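Local coordinates for protein kojibiose phosphorylase (Gut metagenome, PDB 6W0P) that is a phosphorylase of glycoside hydrolase family 65, whose members join a beta-rich N-terminal domain to a helical catalytic domain, at residues Gly36-Asp47 against Ile141-Asn152; Gln54-Gly62 against Asn332-Glu342. All coordinates share one frame; numbering follows the deposited sequence.

How the contacts relate
Contact 1 packs the short strand 40-42 and its flanking loops onto the large sheet of the N-terminal domain; contact 2 carries the neighbouring strand 58-60 onto a loop of the central catalytic domain. Their centres lie about 12 Å apart. Strands 40-42 and 58-60 are adjacent in one small antiparallel sheet, so the two contacts use successive strands of the same element, which sits between the two domains. Arg43 ties them most directly: its NH1 lies 2.7 Å from Thr340 O and its NE 2.8 Å from Leu55 O, both probable hydrogen bonds. Packing adds Gly41 N against Leu339 CD1 at 3.6 Å.

Contact 1: residues Gly36-Asp47 against Ile141-Asn152; sequences GNEYSGTRAFFD and ISRLLDMSDCEN
The Phe45 ring takes the guanidinium of Arg143 over one face, a cation-pi contact with Arg143 CZ 4.9 Å from the centroid of the Phe45 ring and only 9° off its normal. At the edge of that guanidinium, near its plane, lie Asp47 OD1, Phe45 O and water 1. The salt bridge from Arg143 NH1 to Asp47 OD1 is short, 2.6 Å, and the carboxylate stands nearly perpendicular to the guanidinium, its oxygen met from above its own plane. Phe45 O receives weak bonds from both NH1 and NH2, while water 1 accepts from NH2 and is hydrogen-bonded to Thr42 OG1. Asp47 OD2 has a second cationic partner in Arg126.

A second cluster forms round the Asn37 amide, turned across by chi1 of 64°. Asn37 ND2 donates to Asp146 O at 2.9 Å, from above that carbonyl's plane, and to an in-plane lone pair of Cys150 O at 2.9 Å. Asn37 OD1 accepts from Ser40 N, making an Asx motif, and from Ser40 OG; both bonds help fix the amide's rotation. Tyr39 CD2 sits 3.3 Å from Cys150 O, and Met147 SD rests 3.7 Å from Asn37 CB. Leu145 CD1 packs against Gly36 N, and lies 4.1 Å from both Ser40 OG and Thr42 OG1.

Polar grips from the loops on either side of strand 40-42, with Leu145 packing between them, seat it against the end of strand 135-145 and the turn that follows, in the family 65 N-terminal domain.

Contact 2: residues Gln54-Gly62 against Asn332-Glu342; sequences QLIGTYFNG and NTIGAKGLTGE
Hydrogen bonds between Asn61 and Thr333 hold one end of this contact. Asn61 CG lies roughly anti to the backbone N (chi1 -153°), which carries the amide out to the backbone of Thr333 and lets it use both its ends there. Asn61 ND2 donates to Thr333 O at 2.7 Å, nearly straight at 165° and within the planes of both groups; Asn61 OD1 accepts from Thr333 N at a longer 3.3 Å, with the donor above the carbonyl plane. Arg401 NE also donates to Asn61 OD1.

Stacking of amides backs up that pair. The Asn332 side chain crosses Asn61 with the two amide planes 25° apart, Asn332 OD1 3.4 Å from Asn61 CB. Asn332 ND2 is bonded to Glu38 and OD1 to Lys257, so the stacked amide is itself held from both ends.

Water mediates the bonding at the other end. The hydroxyl of Tyr59 donates to water 2, which in turn donates to Ile56 O and to Glu342 OE2; phenol, backbone and carboxylate are thereby linked through a single molecule.

Van der Waals packing fills the middle. Tyr59 lays its ring along the 339-342 backbone: Leu339 O is at the ring edge, 3.5 Å from Tyr59 CD2, Gly341 O lies over a face, and Tyr59 OH is 3.4 Å from Gly341 CA. Leu339 spreads its methyls along the strand, Leu339 CD2 4.1 Å from Tyr59 CB and Leu339 CD1 3.9 Å from Asn61 N. The packing continues to the water end, where Leu55 CD1 meets Glu342 OE2 at 3.7 Å.

Together these interactions form a buried interdomain interface of the family 65 fold, where an edge strand of the N-terminal domain's small sheet meets the loop between helices 308-324 and 351-361 of the catalytic domain.

Contact 1: residues Gly36-Asp47 against Ile141-Asn152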
# COMPACT_ATOMS: atom_id res chain seq x y z
N GLY A 36 -20.08 21.41 21.41
CA GLY A 36 -20.04 19.97 21.70
C GLY A 36 -20.37 19.73 23.15
O GLY A 36 -20.07 20.60 23.98
N ASN A 37 -21.00 18.60 23.43
CA ASN A 37 -21.36 18.22 24.82
C ASN A 37 -21.02 16.74 25.02
O ASN A 37 -21.67 16.14 25.86
CB ASN A 37 -22.82 18.60 25.13
CG ASN A 37 -23.85 17.87 24.29
OD1 ASN A 37 -23.52 17.05 23.44
ND2 ASN A 37 -25.13 18.16 24.52
N GLU A 38 -19.98 16.26 24.31
CA GLU A 38 -19.45 14.86 24.29
C GLU A 38 -20.44 13.91 23.59
O GLU A 38 -20.02 13.17 22.69
CB GLU A 38 -19.20 14.28 25.69
CG GLU A 38 -18.54 12.92 25.63
CD GLU A 38 -18.66 12.08 26.89
OE1 GLU A 38 -18.28 12.60 27.97
OE2 GLU A 38 -19.12 10.91 26.80
N TYR A 39 -21.70 13.93 24.01
CA TYR A 39 -22.78 13.12 23.40
C TYR A 39 -22.92 13.50 21.93
O TYR A 39 -23.15 12.64 21.09
CB TYR A 39 -24.09 13.37 24.13
CG TYR A 39 -25.31 12.69 23.56
CD1 TYR A 39 -25.58 11.35 23.81
CD2 TYR A 39 -26.24 13.43 22.84
CE1 TYR A 39 -26.73 10.75 23.33
CE2 TYR A 39 -27.39 12.84 22.34
CZ TYR A 39 -27.65 11.50 22.61
OH TYR A 39 -28.80 10.95 22.15
N SER A 40 -22.84 14.80 21.66
CA SER A 40 -23.14 15.39 20.35
C SER A 40 -22.22 16.59 20.09
O SER A 40 -21.71 17.19 21.05
CB SER A 40 -24.60 15.77 20.27
OG SER A 40 -24.89 16.85 21.17
N GLY A 41 -22.02 16.91 18.82
CA GLY A 41 -21.36 18.14 18.40
C GLY A 41 -21.96 18.70 17.13
O GLY A 41 -22.41 17.90 16.28
N THR A 42 -21.90 20.02 16.98
CA THR A 42 -22.28 20.69 15.73
C THR A 42 -21.20 21.68 15.34
O THR A 42 -20.78 22.45 16.21
CB THR A 42 -23.65 21.38 15.84
OG1 THR A 42 -23.57 22.34 16.89
CG2 THR A 42 -24.75 20.38 16.13
N ARG A 43 -20.82 21.66 14.07
CA ARG A 43 -20.04 22.74 13.43
C ARG A 43 -20.89 24.00 13.46
O ARG A 43 -22.13 23.89 13.52
CB ARG A 43 -19.66 22.34 12.00
CG ARG A 43 -18.51 21.34 11.91
CD ARG A 43 -18.28 20.87 10.49
NE ARG A 43 -17.76 21.94 9.66
CZ ARG A 43 -16.49 22.29 9.57
NH1 ARG A 43 -15.56 21.67 10.28
NH2 ARG A 43 -16.13 23.26 8.77
N ALA A 44 -20.24 25.16 13.34
CA ALA A 44 -20.89 26.48 13.39
C ALA A 44 -21.37 26.85 11.99
O ALA A 44 -21.22 28.04 11.58
CB ALA A 44 -19.95 27.51 13.94
N PHE A 45 -21.94 25.88 11.28
CA PHE A 45 -22.53 26.10 9.95
C PHE A 45 -23.72 27.03 10.17
O PHE A 45 -24.35 26.94 11.22
CB PHE A 45 -22.89 24.78 9.27
CG PHE A 45 -23.94 23.98 10.01
CD1 PHE A 45 -25.28 24.24 9.83
CD2 PHE A 45 -23.57 22.98 10.89
CE1 PHE A 45 -26.25 23.51 10.52
CE2 PHE A 45 -24.52 22.27 11.60
CZ PHE A 45 -25.86 22.53 11.40
N PHE A 46 -23.93 27.94 9.23
CA PHE A 46 -25.11 28.83 9.13
C PHE A 46 -26.38 27.99 9.19
O PHE A 46 -26.47 26.95 8.53
CB PHE A 46 -25.05 29.66 7.85
CG PHE A 46 -23.98 30.73 7.86
CD1 PHE A 46 -23.17 30.93 8.97
CD2 PHE A 46 -23.82 31.57 6.77
CE1 PHE A 46 -22.21 31.94 8.98
CE2 PHE A 46 -22.86 32.57 6.78
CZ PHE A 46 -22.06 32.76 7.89
N ASP A 47 -27.36 28.48 9.95
CA ASP A 47 -28.69 27.84 10.12
C ASP A 47 -29.42 27.93 8.79
O ASP A 47 -29.80 26.89 8.27
CB ASP A 47 -29.45 28.52 11.25
CG ASP A 47 -28.56 28.76 12.45
OD1 ASP A 47 -28.59 27.91 13.36
OD2 ASP A 47 -27.81 29.77 12.45
N ILE A 141 -29.53 34.89 15.65
CA ILE A 141 -29.68 33.41 15.77
C ILE A 141 -28.75 32.93 16.87
O ILE A 141 -27.52 33.07 16.74
CB ILE A 141 -29.44 32.72 14.42
CG1 ILE A 141 -30.40 33.28 13.37
CG2 ILE A 141 -29.56 31.21 14.56
CD1 ILE A 141 -30.17 32.74 11.99
N SER A 142 -29.34 32.38 17.93
CA SER A 142 -28.65 31.96 19.16
C SER A 142 -28.79 30.44 19.28
O SER A 142 -29.87 29.93 18.94
CB SER A 142 -29.20 32.71 20.35
OG SER A 142 -29.11 34.12 20.12
N ARG A 143 -27.72 29.74 19.68
CA ARG A 143 -27.84 28.29 19.99
C ARG A 143 -26.90 27.82 21.11
O ARG A 143 -25.85 28.45 21.40
CB ARG A 143 -27.75 27.44 18.72
CG ARG A 143 -26.57 27.71 17.80
CD ARG A 143 -26.84 27.15 16.42
NE ARG A 143 -25.64 26.55 15.85
CZ ARG A 143 -25.44 26.29 14.55
NH1 ARG A 143 -26.35 26.59 13.66
NH2 ARG A 143 -24.29 25.74 14.17
N LEU A 144 -27.34 26.71 21.69
CA LEU A 144 -26.79 26.01 22.87
C LEU A 144 -26.90 24.50 22.62
O LEU A 144 -27.93 24.05 22.09
CB LEU A 144 -27.64 26.33 24.10
CG LEU A 144 -27.61 27.74 24.66
CD1 LEU A 144 -28.72 27.88 25.70
CD2 LEU A 144 -26.28 28.08 25.31
N LEU A 145 -25.89 23.75 23.04
CA LEU A 145 -26.04 22.32 23.37
C LEU A 145 -26.06 22.22 24.90
O LEU A 145 -25.20 22.84 25.54
CB LEU A 145 -24.90 21.52 22.73
CG LEU A 145 -24.75 21.68 21.21
CD1 LEU A 145 -23.66 20.77 20.68
CD2 LEU A 145 -26.05 21.40 20.48
N ASP A 146 -27.06 21.55 25.46
CA ASP A 146 -27.23 21.39 26.94
C ASP A 146 -26.06 20.54 27.45
O ASP A 146 -25.91 19.43 26.96
CB ASP A 146 -28.57 20.74 27.28
CG ASP A 146 -29.00 20.89 28.72
OD1 ASP A 146 -28.16 20.71 29.64
OD2 ASP A 146 -30.20 21.17 28.93
N MET A 147 -25.25 21.06 28.37
CA MET A 147 -24.00 20.36 28.80
C MET A 147 -24.31 19.28 29.84
O MET A 147 -23.46 18.40 29.96
CB MET A 147 -22.97 21.33 29.37
CG MET A 147 -22.54 22.36 28.37
SD MET A 147 -21.83 21.69 26.86
CE MET A 147 -20.29 21.05 27.49
N SER A 148 -25.45 19.34 30.54
CA SER A 148 -25.88 18.34 31.56
C SER A 148 -26.84 17.30 30.95
O SER A 148 -26.51 16.10 31.00
CB SER A 148 -26.51 19.02 32.76
OG SER A 148 -25.95 20.31 32.94
N ASP A 149 -27.99 17.72 30.42
CA ASP A 149 -28.97 16.83 29.75
C ASP A 149 -28.65 16.84 28.26
O ASP A 149 -29.31 17.59 27.53
CB ASP A 149 -30.41 17.26 30.04
CG ASP A 149 -30.75 17.23 31.52
OD1 ASP A 149 -30.76 16.13 32.07
OD2 ASP A 149 -30.97 18.33 32.11
N CYS A 150 -27.66 16.05 27.83
CA CYS A 150 -26.87 16.28 26.59
C CYS A 150 -27.66 15.86 25.34
O CYS A 150 -27.22 16.22 24.23
CB CYS A 150 -25.53 15.57 26.66
SG CYS A 150 -24.58 16.03 28.14
N GLU A 151 -28.80 15.20 25.53
CA GLU A 151 -29.77 14.84 24.47
C GLU A 151 -30.42 16.10 23.89
O GLU A 151 -30.93 16.00 22.76
CB GLU A 151 -30.84 13.90 25.02
CG GLU A 151 -30.28 12.67 25.71
CD GLU A 151 -30.09 12.80 27.22
OE1 GLU A 151 -30.18 13.94 27.78
OE2 GLU A 151 -29.83 11.75 27.83
N ASN A 152 -30.41 17.22 24.62
CA ASN A 152 -31.11 18.46 24.22
C ASN A 152 -30.17 19.48 23.56
O ASN A 152 -29.02 19.62 24.01
CB ASN A 152 -31.78 19.16 25.39
CG ASN A 152 -32.70 18.25 26.16
OD1 ASN A 152 -33.17 17.26 25.60
ND2 ASN A 152 -32.95 18.59 27.41
O HOH W 1 -23.00 24.77 16.44

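Contact 2: residues Gln54-Gly62 against Asn332-Glu342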
# COMPACT_ATOMS: atom_id res chain seq x y z
N GLN A 54 -19.19 25.33 2.43
CA GLN A 54 -19.56 25.05 3.83
C GLN A 54 -19.42 23.56 4.03
O GLN A 54 -19.49 22.80 3.02
CB GLN A 54 -20.98 25.52 4.16
CG GLN A 54 -22.05 25.03 3.18
CD GLN A 54 -23.44 25.22 3.75
OE1 GLN A 54 -23.67 25.98 4.70
NE2 GLN A 54 -24.39 24.51 3.17
N LEU A 55 -19.19 23.16 5.27
CA LEU A 55 -19.32 21.77 5.72
C LEU A 55 -20.34 21.79 6.86
O LEU A 55 -19.98 22.16 7.98
CB LEU A 55 -17.97 21.21 6.15
CG LEU A 55 -18.02 19.74 6.59
CD1 LEU A 55 -18.58 18.85 5.48
CD2 LEU A 55 -16.64 19.24 7.00
N ILE A 56 -21.57 21.42 6.54
CA ILE A 56 -22.65 21.15 7.53
C ILE A 56 -22.30 19.83 8.22
O ILE A 56 -22.03 18.81 7.53
CB ILE A 56 -24.04 21.10 6.88
CG1 ILE A 56 -24.41 22.46 6.28
CG2 ILE A 56 -25.04 20.64 7.92
CD1 ILE A 56 -25.73 22.46 5.52
N GLY A 57 -22.33 19.84 9.55
CA GLY A 57 -21.71 18.78 10.35
C GLY A 57 -22.36 18.72 11.72
O GLY A 57 -22.16 19.69 12.48
N THR A 58 -23.17 17.69 11.93
CA THR A 58 -23.81 17.33 13.21
C THR A 58 -23.41 15.89 13.51
O THR A 58 -23.70 15.03 12.66
CB THR A 58 -25.34 17.51 13.17
OG1 THR A 58 -25.65 18.82 12.68
CG2 THR A 58 -25.98 17.29 14.52
N TYR A 59 -22.76 15.62 14.64
CA TYR A 59 -22.30 14.24 14.94
C TYR A 59 -22.72 13.86 16.34
O TYR A 59 -22.84 14.73 17.19
CB TYR A 59 -20.80 14.14 14.76
CG TYR A 59 -20.28 14.92 13.58
CD1 TYR A 59 -20.34 14.39 12.30
CD2 TYR A 59 -19.74 16.19 13.75
CE1 TYR A 59 -19.83 15.09 11.22
CE2 TYR A 59 -19.25 16.91 12.67
CZ TYR A 59 -19.29 16.35 11.40
OH TYR A 59 -18.79 17.04 10.34
N PHE A 60 -22.89 12.56 16.53
CA PHE A 60 -23.17 11.89 17.81
C PHE A 60 -22.06 10.88 18.07
O PHE A 60 -21.80 10.06 17.17
CB PHE A 60 -24.54 11.22 17.77
CG PHE A 60 -25.68 12.20 17.56
CD1 PHE A 60 -26.30 12.80 18.65
CD2 PHE A 60 -26.08 12.55 16.28
CE1 PHE A 60 -27.33 13.72 18.47
CE2 PHE A 60 -27.11 13.47 16.10
CZ PHE A 60 -27.74 14.04 17.19
N ASN A 61 -21.41 10.98 19.23
CA ASN A 61 -20.25 10.13 19.60
C ASN A 61 -20.70 8.67 19.49
O ASN A 61 -21.64 8.30 20.22
CB ASN A 61 -19.75 10.53 20.99
CG ASN A 61 -18.28 10.25 21.23
OD1 ASN A 61 -17.81 9.14 21.01
ND2 ASN A 61 -17.57 11.26 21.72
N GLY A 62 -20.10 7.88 18.59
CA GLY A 62 -20.35 6.43 18.48
C GLY A 62 -21.41 6.08 17.45
O GLY A 62 -21.74 4.90 17.30
N ASN A 332 -18.07 6.28 25.11
CA ASN A 332 -17.71 7.46 24.27
C ASN A 332 -16.20 7.66 24.34
O ASN A 332 -15.60 7.25 25.34
CB ASN A 332 -18.43 8.74 24.69
CG ASN A 332 -19.84 8.85 24.14
OD1 ASN A 332 -20.23 8.08 23.27
ND2 ASN A 332 -20.61 9.79 24.67
N THR A 333 -15.62 8.28 23.31
CA THR A 333 -14.18 8.61 23.29
C THR A 333 -13.99 9.96 22.60
O THR A 333 -14.96 10.50 22.05
CB THR A 333 -13.37 7.49 22.62
OG1 THR A 333 -11.97 7.74 22.83
CG2 THR A 333 -13.63 7.42 21.14
N ILE A 334 -12.76 10.45 22.63
CA ILE A 334 -12.35 11.73 22.00
C ILE A 334 -11.83 11.41 20.59
O ILE A 334 -10.87 10.62 20.48
CB ILE A 334 -11.28 12.41 22.88
CG1 ILE A 334 -11.81 12.64 24.30
CG2 ILE A 334 -10.78 13.68 22.24
CD1 ILE A 334 -10.88 13.37 25.21
N GLY A 335 -12.43 12.00 19.56
CA GLY A 335 -11.87 12.02 18.20
C GLY A 335 -10.72 13.02 18.06
O GLY A 335 -10.71 14.06 18.76
N ALA A 336 -9.81 12.76 17.12
CA ALA A 336 -8.68 13.64 16.76
C ALA A 336 -9.13 15.06 16.40
O ALA A 336 -8.27 15.96 16.49
CB ALA A 336 -7.90 13.02 15.62
N LYS A 337 -10.38 15.28 15.97
CA LYS A 337 -10.93 16.66 15.80
C LYS A 337 -12.22 16.81 16.61
O LYS A 337 -13.08 17.62 16.21
CB LYS A 337 -11.20 16.99 14.32
CG LYS A 337 -10.02 16.70 13.41
CD LYS A 337 -10.06 17.35 12.06
CE LYS A 337 -8.84 17.00 11.25
NZ LYS A 337 -7.61 17.62 11.79
N GLY A 338 -12.30 16.10 17.75
CA GLY A 338 -13.53 16.00 18.56
C GLY A 338 -14.73 15.75 17.66
O GLY A 338 -14.60 14.90 16.75
N LEU A 339 -15.83 16.47 17.85
CA LEU A 339 -16.99 16.36 16.94
C LEU A 339 -17.13 17.66 16.15
O LEU A 339 -18.23 18.23 16.15
CB LEU A 339 -18.24 16.01 17.75
CG LEU A 339 -18.18 14.66 18.48
CD1 LEU A 339 -19.49 14.38 19.21
CD2 LEU A 339 -17.89 13.52 17.51
N THR A 340 -16.06 18.09 15.48
CA THR A 340 -16.00 19.39 14.77
C THR A 340 -15.82 19.19 13.27
O THR A 340 -15.68 20.20 12.59
CB THR A 340 -14.90 20.29 15.34
OG1 THR A 340 -13.62 19.80 14.96
CG2 THR A 340 -15.03 20.38 16.84
N GLY A 341 -15.85 17.97 12.75
CA GLY A 341 -15.63 17.76 11.31
C GLY A 341 -15.52 16.30 10.93
O GLY A 341 -15.65 15.41 11.83
N GLU A 342 -15.26 16.07 9.65
CA GLU A 342 -15.26 14.72 9.03
C GLU A 342 -13.85 14.13 9.03
O GLU A 342 -13.71 12.93 9.36
CB GLU A 342 -15.81 14.81 7.61
CG GLU A 342 -17.27 15.18 7.59
CD GLU A 342 -17.95 15.05 6.25
OE1 GLU A 342 -17.25 14.76 5.24
OE2 GLU A 342 -19.16 15.25 6.21
O HOH W 2 -20.23 16.65 8.19